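Local coordinates for protein sugar isomerase (Sinorhizobium meliloti, PDB 3QC0) that probably works as a sugar isomerase, a zinc-binding TIM-barrel enzyme of the xylose isomerase-like family, at residues 189-194 with 234-239; 163-168 with 172-177; 139-144 with 159-164; 180-185 with 224-229; 7-12 with 265-270. All coordinates share one frame; numbering follows the deposited sequence.

Contact 1: 189-194 with 234-239; sequences NQIARA and RRIEAA
Ile191 provides most of the touching from helix 187-196, setting its branched side chain against Arg235, Ile236 and Ala239. The apolar contacts radiate from one methyl: Ile191 CG2 lies 4.0 Å from Ile236 CG1, and it is equally far, 4.0 Å, from Ala239 CB. With CG1 anti to the carbonyl carbon (chi1 -69°), CG2 is the branch that makes the closest contacts, with CD1 grazing Arg235 CB. A second group of contacts is between side chain and backbone. Ile191 CG2 rests 3.5 Å from Arg235 O, while in return Ala239 CB sits 3.6 Å from Ile191 O, so each segment lays a methyl against a backbone carbonyl of the other. Arg235 crosses Ile191 at about a right angle; it contributes its CB, and its extended chain then leads off, carrying the charge elsewhere. Polar interactions flank the contact without joining its two sides. Arg193 NH1 donates to Gln190 OE1 at 2.9 Å, nearly in the guanidinium plane, and Arg193 NH2 bridges to Asp163 and Glu166 of helix 158-168. Ala194 and Ala239 both reach Ile200 on strand 200-205. Two successive outer helices meeting above the strand between them in sequence is the pattern of a TIM barrel.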
# COMPACT_ATOMS: atom_id res chain seq x y z
N ASN A 189 1.13 -14.23 -10.73
CA ASN A 189 1.99 -15.36 -10.36
C ASN A 189 1.65 -15.85 -8.96
O ASN A 189 1.66 -17.04 -8.71
CB ASN A 189 3.46 -14.97 -10.37
CG ASN A 189 4.08 -14.94 -11.78
OD1 ASN A 189 3.62 -15.64 -12.71
ND2 ASN A 189 5.14 -14.13 -11.93
N GLN A 190 1.32 -14.95 -8.04
CA GLN A 190 1.05 -15.38 -6.67
C GLN A 190 -0.30 -16.06 -6.54
O GLN A 190 -0.42 -17.03 -5.77
CB GLN A 190 1.19 -14.20 -5.69
CG GLN A 190 2.63 -13.64 -5.66
CD GLN A 190 3.66 -14.65 -5.21
OE1 GLN A 190 3.40 -15.53 -4.37
NE2 GLN A 190 4.86 -14.54 -5.78
N ILE A 191 -1.30 -15.66 -7.34
CA ILE A 191 -2.57 -16.40 -7.38
C ILE A 191 -2.33 -17.82 -7.90
O ILE A 191 -2.84 -18.80 -7.33
CB ILE A 191 -3.63 -15.70 -8.20
CG1 ILE A 191 -4.10 -14.41 -7.50
CG2 ILE A 191 -4.88 -16.58 -8.42
CD1 ILE A 191 -5.05 -13.53 -8.35
N ALA A 192 -1.57 -17.94 -8.98
CA ALA A 192 -1.24 -19.25 -9.55
C ALA A 192 -0.49 -20.10 -8.54
O ALA A 192 -0.79 -21.28 -8.37
CB ALA A 192 -0.43 -19.09 -10.83
N ARG A 193 0.45 -19.49 -7.82
CA ARG A 193 1.21 -20.15 -6.75
C ARG A 193 0.29 -20.65 -5.63
O ARG A 193 0.42 -21.81 -5.20
CB ARG A 193 2.26 -19.21 -6.17
CG ARG A 193 3.11 -19.80 -5.07
CD ARG A 193 4.04 -18.76 -4.53
NE ARG A 193 4.68 -19.17 -3.32
CZ ARG A 193 5.08 -18.39 -2.33
NH1 ARG A 193 4.94 -17.07 -2.41
NH2 ARG A 193 5.66 -18.94 -1.28
N ALA A 194 -0.65 -19.81 -5.20
CA ALA A 194 -1.62 -20.16 -4.17
C ALA A 194 -2.41 -21.40 -4.59
O ALA A 194 -2.71 -22.28 -3.76
CB ALA A 194 -2.59 -19.01 -3.90
N ARG A 234 -11.19 -14.79 -12.67
CA ARG A 234 -10.80 -15.81 -13.65
C ARG A 234 -9.50 -16.49 -13.24
O ARG A 234 -9.33 -17.71 -13.37
CB ARG A 234 -10.66 -15.23 -15.08
CG ARG A 234 -11.97 -14.84 -15.75
CD ARG A 234 -11.77 -14.55 -17.27
NE ARG A 234 -10.45 -13.94 -17.53
CZ ARG A 234 -10.20 -12.62 -17.68
NH1 ARG A 234 -11.17 -11.71 -17.65
NH2 ARG A 234 -8.95 -12.22 -17.88
N ARG A 235 -8.56 -15.71 -12.74
CA ARG A 235 -7.32 -16.28 -12.27
C ARG A 235 -7.50 -17.15 -11.01
O ARG A 235 -6.86 -18.19 -10.88
CB ARG A 235 -6.30 -15.17 -11.99
CG ARG A 235 -5.80 -14.50 -13.28
CD ARG A 235 -4.83 -13.43 -12.95
NE ARG A 235 -4.33 -12.76 -14.16
CZ ARG A 235 -3.48 -13.28 -15.03
NH1 ARG A 235 -3.01 -14.53 -14.89
NH2 ARG A 235 -3.11 -12.53 -16.09
N ILE A 236 -8.37 -16.73 -10.09
CA ILE A 236 -8.66 -17.53 -8.90
C ILE A 236 -9.32 -18.89 -9.26
O ILE A 236 -8.92 -19.96 -8.74
CB ILE A 236 -9.48 -16.70 -7.88
CG1 ILE A 236 -8.57 -15.63 -7.22
CG2 ILE A 236 -10.07 -17.60 -6.82
CD1 ILE A 236 -9.36 -14.62 -6.34
N GLU A 237 -10.26 -18.84 -10.19
CA GLU A 237 -10.93 -20.06 -10.70
C GLU A 237 -9.92 -20.95 -11.43
O GLU A 237 -9.94 -22.17 -11.24
CB GLU A 237 -12.09 -19.67 -11.60
CG GLU A 237 -13.29 -19.12 -10.80
CD GLU A 237 -14.41 -18.63 -11.67
OE1 GLU A 237 -14.30 -18.70 -12.91
OE2 GLU A 237 -15.42 -18.13 -11.13
N ALA A 238 -9.05 -20.36 -12.25
CA ALA A 238 -7.99 -21.14 -12.95
C ALA A 238 -7.02 -21.80 -11.99
O ALA A 238 -6.53 -22.91 -12.25
CB ALA A 238 -7.25 -20.30 -13.98
N ALA A 239 -6.84 -21.18 -10.82
CA ALA A 239 -6.01 -21.68 -9.75
C ALA A 239 -6.69 -22.77 -8.93
O ALA A 239 -6.05 -23.34 -8.04
CB ALA A 239 -5.58 -20.51 -8.82

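Contact 2: 163-168 with 172-177; sequences DICETL and VGVAID
Val172 opens strand 172-177 by meeting segment 163-168 of helix 158-168 at two places. In the conformer described here, one of two deposited, its CG1 branch stands between the backbone N and the carbonyl carbon (chi1 63°), which brings it 3.9 Å from Leu168 CB. The CG2 branch is more distant, 4.3 Å from Cys165 SG. The backbone closes in here as well, since the CA atoms of Cys165 and Val172 are 5.8 Å apart, nearer than any other pair across the contact. Gly173 offers only backbone: Cys165 SG lies 3.5 Å from Gly173 O, a packing distance, and that carbonyl belongs to the sheet, being paired with the backbone of Ile141 on the neighbouring strand. Val174 comes next and sends CG1 to within 3.9 Å of Cys165 SG, so the sulfur is seated among Val172, Gly173 and Val174. Val174 also packs on Leu158, Ala161 and Leu162, an earlier part of the same helix. At the far end of the strand Asp177 turns from packing to chemistry: OD2 is a zinc ligand, together with Glu142, His204 and Glu248, and OD1 caps the backbone N of Tyr179. The axes of segments 163-168 and 172-177 approach to 7.9 Å, at 166° between their N-to-C directions, as the returning half of a beta-alpha-beta crossover. Chemically, the contact rests on van der Waals packing of the sulfur and aliphatic carbons against each other and against backbone carbonyls, with no hydrogen bond between the two segments; the strand's carboxylate, Asp177, lies at its C-terminal end, where it binds zinc.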
# COMPACT_ATOMS: atom_id res chain seq x y z
N ASP A 163 4.42 -17.47 1.67
CA ASP A 163 5.68 -17.85 2.32
C ASP A 163 5.42 -18.37 3.74
O ASP A 163 5.99 -19.38 4.17
CB ASP A 163 6.66 -16.69 2.41
CG ASP A 163 7.29 -16.34 1.07
OD1 ASP A 163 7.16 -17.06 0.04
OD2 ASP A 163 7.94 -15.25 1.05
N ILE A 164 4.52 -17.70 4.46
CA ILE A 164 4.21 -18.14 5.80
C ILE A 164 3.47 -19.48 5.75
O ILE A 164 3.75 -20.33 6.57
CB ILE A 164 3.37 -17.07 6.56
CG1 ILE A 164 4.16 -15.75 6.69
CG2 ILE A 164 2.85 -17.62 7.92
CD1 ILE A 164 3.33 -14.55 7.16
N CYS A 165 2.52 -19.64 4.83
CA CYS A 165 1.79 -20.91 4.65
C CYS A 165 2.77 -22.02 4.40
O CYS A 165 2.63 -23.10 4.96
CB CYS A 165 0.77 -20.81 3.53
SG CYS A 165 -0.64 -19.78 3.88
N GLU A 166 3.77 -21.77 3.56
CA GLU A 166 4.76 -22.83 3.28
C GLU A 166 5.58 -23.20 4.51
O GLU A 166 5.95 -24.39 4.69
CB GLU A 166 5.69 -22.41 2.15
CG GLU A 166 5.03 -22.40 0.82
CD GLU A 166 6.04 -22.44 -0.32
OE1 GLU A 166 6.82 -21.48 -0.49
OE2 GLU A 166 6.05 -23.45 -1.04
N THR A 167 5.89 -22.22 5.35
CA THR A 167 6.70 -22.42 6.55
C THR A 167 5.94 -23.23 7.60
O THR A 167 6.50 -24.12 8.29
CB THR A 167 7.12 -21.09 7.17
OG1 THR A 167 7.97 -20.35 6.27
CG2 THR A 167 7.86 -21.28 8.51
N LEU A 168 4.64 -22.96 7.69
CA LEU A 168 3.86 -23.50 8.79
C LEU A 168 3.21 -24.80 8.48
O LEU A 168 2.85 -25.55 9.41
CB LEU A 168 2.78 -22.50 9.17
CG LEU A 168 3.34 -21.26 9.82
CD1 LEU A 168 2.15 -20.43 10.20
CD2 LEU A 168 4.27 -21.57 11.04
N VAL A 172 -3.28 -24.05 7.16
CA VAL A 172 -3.23 -22.61 6.98
C VAL A 172 -3.17 -22.29 5.48
O VAL A 172 -2.41 -22.89 4.70
CB VAL A 172 -2.13 -21.93 7.85
CG1 VAL A 172 -0.71 -22.39 7.48
CG2 VAL A 172 -2.25 -20.37 7.79
N GLY A 173 -4.04 -21.36 5.08
CA GLY A 173 -4.12 -20.90 3.71
C GLY A 173 -4.26 -19.40 3.68
O GLY A 173 -3.89 -18.73 4.64
N VAL A 174 -4.85 -18.90 2.60
CA VAL A 174 -4.99 -17.46 2.39
C VAL A 174 -6.42 -17.04 2.06
O VAL A 174 -7.15 -17.77 1.38
CB VAL A 174 -3.98 -16.93 1.29
CG1 VAL A 174 -2.53 -17.11 1.75
CG2 VAL A 174 -4.24 -17.56 -0.10
N ALA A 175 -6.79 -15.84 2.49
CA ALA A 175 -7.96 -15.14 2.03
C ALA A 175 -7.49 -14.02 1.10
O ALA A 175 -6.69 -13.18 1.50
CB ALA A 175 -8.75 -14.52 3.22
N ILE A 176 -7.99 -14.06 -0.12
CA ILE A 176 -7.61 -13.10 -1.15
C ILE A 176 -8.69 -12.05 -1.29
O ILE A 176 -9.78 -12.32 -1.81
CB ILE A 176 -7.30 -13.80 -2.52
CG1 ILE A 176 -6.23 -14.91 -2.38
CG2 ILE A 176 -6.86 -12.73 -3.57
CD1 ILE A 176 -6.02 -15.73 -3.65
N ASP A 177 -8.41 -10.86 -0.76
CA ASP A 177 -9.37 -9.73 -0.76
C ASP A 177 -8.85 -8.74 -1.77
O ASP A 177 -7.72 -8.27 -1.65
CB ASP A 177 -9.44 -9.15 0.65
CG ASP A 177 -10.41 -8.00 0.80
OD1 ASP A 177 -10.62 -7.27 -0.18
OD2 ASP A 177 -10.94 -7.85 1.93

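Contact 3: 139-144 with 159-164; sequences LAIEPL and GQALDI
Ile141 and Pro143 meet helix 158-168 through Ala161 and Ile164, and each branch of Ile141 has its own partner. CG1 of Ile141 is anti to the carbonyl carbon (chi1 -57°) and the chain continues extended, with chi2 173°. This carries Ile141 CD1 to 3.6 Å from Ile164 CG2, the closest approach between the two segments. The same CD1 of Ile141 is 4.0 Å from Ile164 CB, showing that it lies against the branch point of that side chain as well as its methyl. The shorter branch, Ile141 CG2, turns instead to Ala161 CB at 3.9 Å. The two isoleucine side chains cross obliquely. Pro143 completes the set: the CD corner of its ring stands 4.0 Å from Ala161 CB, so this one methyl is touched from both Ile141 and Pro143. All four residues are buried, and Val155 adds cover over both isoleucines. Between the two strand-side contributors, the Glu142 side chain sets off away from the helix and supplies OE2 to the zinc ion. In this beta-alpha-beta unit of the TIM barrel, Ile141 and Pro143 thus face helix 158-168, while Glu142 between them turns away to the zinc site.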
# COMPACT_ATOMS: atom_id res chain seq x y z
N LEU A 139 -7.23 -21.94 8.88
CA LEU A 139 -6.83 -20.57 9.18
C LEU A 139 -6.51 -19.89 7.87
O LEU A 139 -5.67 -20.37 7.12
CB LEU A 139 -5.60 -20.55 10.10
CG LEU A 139 -5.81 -21.18 11.49
CD1 LEU A 139 -4.52 -21.10 12.34
CD2 LEU A 139 -7.04 -20.57 12.24
N ALA A 140 -7.12 -18.74 7.62
CA ALA A 140 -6.91 -17.99 6.38
C ALA A 140 -6.17 -16.71 6.69
O ALA A 140 -6.76 -15.75 7.19
CB ALA A 140 -8.27 -17.67 5.69
N ILE A 141 -4.87 -16.69 6.38
CA ILE A 141 -4.09 -15.45 6.47
C ILE A 141 -4.59 -14.52 5.39
O ILE A 141 -4.56 -14.86 4.19
CB ILE A 141 -2.59 -15.73 6.26
CG1 ILE A 141 -2.03 -16.74 7.27
CG2 ILE A 141 -1.78 -14.39 6.29
CD1 ILE A 141 -0.57 -17.17 6.99
N GLU A 142 -5.01 -13.34 5.81
CA GLU A 142 -5.49 -12.31 4.86
C GLU A 142 -4.37 -11.28 4.71
O GLU A 142 -4.15 -10.48 5.60
CB GLU A 142 -6.77 -11.65 5.36
CG GLU A 142 -7.44 -10.82 4.27
CD GLU A 142 -8.63 -10.04 4.74
OE1 GLU A 142 -8.71 -9.77 5.94
OE2 GLU A 142 -9.47 -9.70 3.89
N PRO A 143 -3.61 -11.34 3.60
CA PRO A 143 -2.70 -10.17 3.41
C PRO A 143 -3.54 -8.91 3.32
O PRO A 143 -4.58 -8.91 2.64
CB PRO A 143 -1.97 -10.50 2.10
CG PRO A 143 -2.87 -11.47 1.39
CD PRO A 143 -3.55 -12.28 2.49
N LEU A 144 -3.09 -7.85 3.98
CA LEU A 144 -3.80 -6.60 4.06
C LEU A 144 -3.04 -5.55 3.25
O LEU A 144 -1.83 -5.62 3.09
CB LEU A 144 -3.98 -6.10 5.49
CG LEU A 144 -5.43 -6.17 6.02
CD1 LEU A 144 -5.95 -7.62 6.15
CD2 LEU A 144 -5.53 -5.36 7.31
N GLY A 159 2.37 -12.95 -1.73
CA GLY A 159 3.59 -13.72 -1.71
C GLY A 159 4.12 -13.98 -0.31
O GLY A 159 4.53 -15.08 0.01
N GLN A 160 4.09 -12.96 0.53
CA GLN A 160 4.52 -13.09 1.89
C GLN A 160 3.57 -14.03 2.64
O GLN A 160 4.02 -14.87 3.42
CB GLN A 160 4.57 -11.71 2.54
CG GLN A 160 4.90 -11.74 4.02
CD GLN A 160 4.54 -10.43 4.72
OE1 GLN A 160 3.81 -9.62 4.16
NE2 GLN A 160 5.00 -10.27 5.97
N ALA A 161 2.26 -13.85 2.46
CA ALA A 161 1.29 -14.74 3.11
C ALA A 161 1.55 -16.19 2.75
O ALA A 161 1.50 -17.11 3.59
CB ALA A 161 -0.15 -14.33 2.77
N LEU A 162 1.79 -16.42 1.46
CA LEU A 162 2.09 -17.78 1.00
C LEU A 162 3.41 -18.32 1.54
O LEU A 162 3.52 -19.50 1.85
CB LEU A 162 2.03 -17.84 -0.53
CG LEU A 162 0.63 -17.58 -1.14
CD1 LEU A 162 0.71 -17.39 -2.67
CD2 LEU A 162 -0.35 -18.75 -0.78
N ASP A 163 4.42 -17.47 1.67
CA ASP A 163 5.68 -17.85 2.32
C ASP A 163 5.42 -18.37 3.74
O ASP A 163 5.99 -19.38 4.17
CB ASP A 163 6.66 -16.69 2.41
CG ASP A 163 7.29 -16.34 1.07
OD1 ASP A 163 7.16 -17.06 0.04
OD2 ASP A 163 7.94 -15.25 1.05
N ILE A 164 4.52 -17.70 4.46
CA ILE A 164 4.21 -18.14 5.80
C ILE A 164 3.47 -19.48 5.75
O ILE A 164 3.75 -20.33 6.57
CB ILE A 164 3.37 -17.07 6.56
CG1 ILE A 164 4.16 -15.75 6.69
CG2 ILE A 164 2.85 -17.62 7.92
CD1 ILE A 164 3.33 -14.55 7.16

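Contact 4: 180-185 with 224-229; sequences HVWWDP and DGVIDL
Trp183 NE1 gives the shortest sound polar bond here, 2.8 Å to His180 O, and it pins the turn that offers the neighbouring Trp182 to Ile227. The bond is bent, with an N-H...O angle of 149°, and its donor stands well above the carbonyl plane. Val181 to Asp184 form a type I beta turn, closed by Asp184 N to Val181 O at 3.0 Å; it starts at Val181 of helix 178-181 and packs on the loop before helix 229-238, in a TIM barrel. The Trp182 indole is clasped from two sides. Over one face Ile227 makes a CH-pi contact, its CG1 4.1 Å from the centroid of the five-membered ring and 25° off the normal. Over the opposite face lies Trp183 CB, 3.9 Å above the plane. Trp182 CG stands between the backbone N and the carbonyl carbon (chi1 72°), which turns the ring to receive the isoleucine. At the far end of the six-membered ring, Val226 CG2 approaches CH2 of Trp182 at 4.1 Å. A serine in place of Trp182 would probably open a gap beside Ile227 and Val226, and strip Trp183 CB of its ring neighbour. The second subunit adds to the packing, its Ala150 touching Trp182 and its Leu107 touching Val226. At the root of the side chain, Ile227 CG2 rests 3.9 Å from Trp182 CB.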
# COMPACT_ATOMS: atom_id res chain seq x y z
N HIS A 180 -7.07 -5.51 -0.87
CA HIS A 180 -5.75 -5.56 -0.28
C HIS A 180 -4.66 -5.91 -1.28
O HIS A 180 -3.47 -5.62 -1.02
CB HIS A 180 -5.73 -6.59 0.85
CG HIS A 180 -6.68 -6.26 1.96
ND1 HIS A 180 -6.79 -4.99 2.47
CD2 HIS A 180 -7.54 -7.04 2.66
CE1 HIS A 180 -7.72 -4.99 3.42
NE2 HIS A 180 -8.18 -6.22 3.56
N VAL A 181 -5.04 -6.61 -2.37
CA VAL A 181 -4.03 -7.20 -3.27
C VAL A 181 -4.07 -6.73 -4.73
O VAL A 181 -3.15 -7.09 -5.48
CB VAL A 181 -4.14 -8.79 -3.27
CG1 VAL A 181 -4.12 -9.36 -1.87
CG2 VAL A 181 -5.41 -9.28 -4.04
N TRP A 182 -5.11 -6.00 -5.15
CA TRP A 182 -5.34 -5.75 -6.58
C TRP A 182 -4.13 -5.08 -7.26
O TRP A 182 -3.90 -5.30 -8.44
CB TRP A 182 -6.57 -4.88 -6.81
CG TRP A 182 -6.39 -3.47 -6.43
CD1 TRP A 182 -6.50 -2.93 -5.20
CD2 TRP A 182 -5.96 -2.41 -7.30
NE1 TRP A 182 -6.18 -1.59 -5.24
CE2 TRP A 182 -5.86 -1.25 -6.53
CE3 TRP A 182 -5.71 -2.35 -8.65
CZ2 TRP A 182 -5.48 -0.00 -7.08
CZ3 TRP A 182 -5.31 -1.16 -9.20
CH2 TRP A 182 -5.20 0.02 -8.41
N TRP A 183 -3.42 -4.25 -6.50
CA TRP A 183 -2.30 -3.43 -6.97
C TRP A 183 -1.01 -4.19 -7.16
O TRP A 183 -0.06 -3.70 -7.75
CB TRP A 183 -2.09 -2.25 -5.93
CG TRP A 183 -1.71 -2.86 -4.65
CD1 TRP A 183 -2.57 -3.28 -3.66
CD2 TRP A 183 -0.41 -3.33 -4.25
NE1 TRP A 183 -1.90 -3.94 -2.69
CE2 TRP A 183 -0.58 -4.01 -3.03
CE3 TRP A 183 0.89 -3.21 -4.80
CZ2 TRP A 183 0.48 -4.59 -2.35
CZ3 TRP A 183 1.93 -3.80 -4.12
CH2 TRP A 183 1.72 -4.48 -2.92
N ASP A 184 -0.93 -5.41 -6.62
CA ASP A 184 0.35 -6.10 -6.53
C ASP A 184 0.86 -6.48 -7.92
O ASP A 184 0.20 -7.21 -8.64
CB ASP A 184 0.20 -7.34 -5.64
CG ASP A 184 1.52 -8.03 -5.31
OD1 ASP A 184 2.48 -7.96 -6.09
OD2 ASP A 184 1.60 -8.65 -4.23
N PRO A 185 2.05 -5.98 -8.31
CA PRO A 185 2.51 -6.27 -9.65
C PRO A 185 2.73 -7.75 -9.91
O PRO A 185 2.74 -8.13 -11.08
CB PRO A 185 3.79 -5.41 -9.80
CG PRO A 185 4.16 -4.99 -8.56
CD PRO A 185 2.96 -5.06 -7.61
N ASP A 224 -17.87 0.30 -9.22
CA ASP A 224 -17.77 1.74 -9.02
C ASP A 224 -16.32 2.18 -9.05
O ASP A 224 -16.04 3.39 -9.12
CB ASP A 224 -18.41 2.17 -7.69
CG ASP A 224 -19.95 2.23 -7.73
OD1 ASP A 224 -20.53 2.05 -8.82
OD2 ASP A 224 -20.52 2.55 -6.66
N GLY A 225 -15.39 1.22 -8.97
CA GLY A 225 -13.95 1.54 -8.95
C GLY A 225 -13.21 0.95 -10.13
O GLY A 225 -13.78 0.72 -11.19
N VAL A 226 -11.91 0.69 -9.92
CA VAL A 226 -10.97 0.38 -10.99
C VAL A 226 -10.41 -1.02 -10.99
O VAL A 226 -9.55 -1.34 -11.83
CB VAL A 226 -9.78 1.36 -10.96
CG1 VAL A 226 -10.29 2.78 -11.13
CG2 VAL A 226 -8.91 1.15 -9.72
N ILE A 227 -10.83 -1.87 -10.07
CA ILE A 227 -10.26 -3.22 -10.01
C ILE A 227 -10.79 -4.08 -11.13
O ILE A 227 -11.97 -4.08 -11.42
CB ILE A 227 -10.55 -3.91 -8.64
CG1 ILE A 227 -9.93 -3.09 -7.49
CG2 ILE A 227 -10.03 -5.36 -8.65
CD1 ILE A 227 -10.10 -3.71 -6.11
N ASP A 228 -9.90 -4.82 -11.77
CA ASP A 228 -10.29 -5.80 -12.78
C ASP A 228 -10.80 -7.04 -12.06
O ASP A 228 -10.10 -8.07 -11.99
CB ASP A 228 -9.08 -6.09 -13.66
CG ASP A 228 -9.32 -7.12 -14.75
OD1 ASP A 228 -10.47 -7.56 -14.97
OD2 ASP A 228 -8.31 -7.51 -15.44
N LEU A 229 -12.02 -6.92 -11.49
CA LEU A 229 -12.64 -7.99 -10.69
C LEU A 229 -12.76 -9.26 -11.53
O LEU A 229 -12.43 -10.36 -11.06
CB LEU A 229 -13.98 -7.53 -10.13
CG LEU A 229 -13.90 -6.41 -9.09
CD1 LEU A 229 -15.28 -5.76 -8.84
CD2 LEU A 229 -13.24 -6.93 -7.78

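Contact 5: 7-12 with 265-270; sequences LSINLA and ATCVER
Leu7 and Ile9 meet Cys267 and Val268 with no flat group between them, so no face or edge stacking takes part. The flat group close by is the Asn10 carboxamide: OD1 accepts Ala12 N at 2.9 Å in the carbonyl plane (C=O...N 147°), making an Asx turn. Trp38 NE1 also donates to Asn10 OD1, while ND2 of the same amide is bonded to Glu246, which fixes its rotation from both ends. The contact itself is aliphatic. Leu7 CG is anti to the backbone N (chi1 -177°), and its CD2 reaches Val268 CG2 at 3.7 Å, the two side chains crossing at about a right angle. Leu7 CD2 is also 4.0 Å from Val268 CA, hence it lies against the helix backbone. Two residues further along the strand, Ile9 CD1 touches Cys267 CB at 4.0 Å and comes within 4.1 Å of Cys267 SG. The segment axes are 10.1 Å apart and inclined at 140°, a spacing spanned chiefly by Leu7 and Ile9. Strand 7-10 is hydrogen-bonded to strands 34-36 and 245-247, and Val247 packs on Leu7, Ile9 and Cys267; the first strand thus shares a core with the last strand and the C-terminal helix 260-274.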
# COMPACT_ATOMS: atom_id res chain seq x y z
N LEU A 7 -22.45 -16.25 -4.27
CA LEU A 7 -22.36 -14.95 -3.60
C LEU A 7 -22.49 -15.12 -2.08
O LEU A 7 -23.41 -15.77 -1.58
CB LEU A 7 -23.44 -13.99 -4.11
CG LEU A 7 -23.45 -12.57 -3.55
CD1 LEU A 7 -22.08 -11.88 -3.81
CD2 LEU A 7 -24.60 -11.75 -4.14
N SER A 8 -21.58 -14.49 -1.34
CA SER A 8 -21.63 -14.39 0.11
C SER A 8 -21.60 -12.92 0.48
O SER A 8 -20.98 -12.11 -0.24
CB SER A 8 -20.43 -15.14 0.70
OG SER A 8 -20.41 -15.07 2.11
N ILE A 9 -22.22 -12.55 1.59
CA ILE A 9 -22.15 -11.17 2.10
C ILE A 9 -21.40 -11.17 3.42
O ILE A 9 -21.79 -11.81 4.40
CB ILE A 9 -23.55 -10.54 2.29
CG1 ILE A 9 -24.35 -10.56 0.98
CG2 ILE A 9 -23.45 -9.13 2.90
CD1 ILE A 9 -23.85 -9.66 -0.14
N ASN A 10 -20.26 -10.48 3.45
CA ASN A 10 -19.59 -10.19 4.70
C ASN A 10 -20.45 -9.14 5.39
O ASN A 10 -20.79 -8.12 4.79
CB ASN A 10 -18.16 -9.71 4.44
CG ASN A 10 -17.41 -9.44 5.68
OD1 ASN A 10 -17.81 -8.56 6.49
ND2 ASN A 10 -16.22 -10.07 5.81
N LEU A 11 -20.87 -9.40 6.63
CA LEU A 11 -21.87 -8.57 7.26
C LEU A 11 -21.37 -7.19 7.63
O LEU A 11 -22.13 -6.32 7.99
CB LEU A 11 -22.43 -9.29 8.49
CG LEU A 11 -23.09 -10.64 8.18
CD1 LEU A 11 -23.86 -11.19 9.43
CD2 LEU A 11 -24.00 -10.62 6.96
N ALA A 12 -20.06 -6.93 7.46
CA ALA A 12 -19.60 -5.55 7.57
C ALA A 12 -20.30 -4.66 6.55
O ALA A 12 -20.49 -3.47 6.77
CB ALA A 12 -18.09 -5.46 7.37
N ALA A 265 -29.49 -5.72 -2.64
CA ALA A 265 -29.94 -5.72 -4.02
C ALA A 265 -28.85 -5.27 -4.98
O ALA A 265 -28.64 -5.92 -6.03
CB ALA A 265 -31.20 -4.82 -4.19
N THR A 266 -28.14 -4.19 -4.62
CA THR A 266 -27.07 -3.65 -5.47
C THR A 266 -25.91 -4.65 -5.49
O THR A 266 -25.36 -4.91 -6.57
CB THR A 266 -26.63 -2.26 -4.99
OG1 THR A 266 -27.79 -1.39 -4.94
CG2 THR A 266 -25.51 -1.66 -5.88
N CYS A 267 -25.56 -5.26 -4.35
CA CYS A 267 -24.52 -6.30 -4.38
C CYS A 267 -24.88 -7.41 -5.34
O CYS A 267 -24.03 -7.89 -6.05
CB CYS A 267 -24.22 -6.95 -3.02
SG CYS A 267 -23.63 -5.86 -1.77
N VAL A 268 -26.12 -7.87 -5.36
CA VAL A 268 -26.47 -8.95 -6.28
C VAL A 268 -26.36 -8.50 -7.75
O VAL A 268 -25.86 -9.25 -8.59
CB VAL A 268 -27.91 -9.48 -6.02
CG1 VAL A 268 -28.37 -10.39 -7.17
CG2 VAL A 268 -27.97 -10.21 -4.67
N GLU A 269 -26.82 -7.29 -8.06
CA GLU A 269 -26.76 -6.76 -9.42
C GLU A 269 -25.31 -6.64 -9.86
O GLU A 269 -24.94 -7.05 -10.98
CB GLU A 269 -27.44 -5.39 -9.50
CG GLU A 269 -27.46 -4.77 -10.86
CD GLU A 269 -28.30 -5.52 -11.88
OE1 GLU A 269 -29.18 -6.24 -11.50
OE2 GLU A 269 -28.07 -5.34 -13.08
N ARG A 270 -24.48 -6.07 -8.99
CA ARG A 270 -23.07 -5.81 -9.36
C ARG A 270 -22.29 -7.11 -9.42
O ARG A 270 -21.40 -7.26 -10.24
CB ARG A 270 -22.42 -4.84 -8.40
CG ARG A 270 -22.97 -3.40 -8.43
CD ARG A 270 -23.04 -2.78 -9.82
NE ARG A 270 -23.47 -1.37 -9.73
CZ ARG A 270 -22.67 -0.35 -9.45
NH1 ARG A 270 -21.37 -0.54 -9.22
NH2 ARG A 270 -23.18 0.89 -9.39

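All five contacts belong to one eight-stranded parallel barrel. Contacts 2 and 3 have centres 4 Å apart and share helix 158-168, packed on neighbouring strands 139-141 and 172-177, which lead to two of the zinc ligands. The centre of contact 1 is 14 Å from each of theirs, tied to them by the bridge from Arg193 to Asp163. Contact 4 follows contact 2 through helix 178-181, and its His180 touches Glu142 and Pro143 of contact 3. Along the chain contacts 1 and 4 interlace, whereas contact 5 spans the others, its centre 26 Å and 25 Å from those of contacts 2 and 3; it brings first strand and C-terminal helix together where the barrel closes. Asp224 to Arg270, a salt bridge, links contacts 4 and 5.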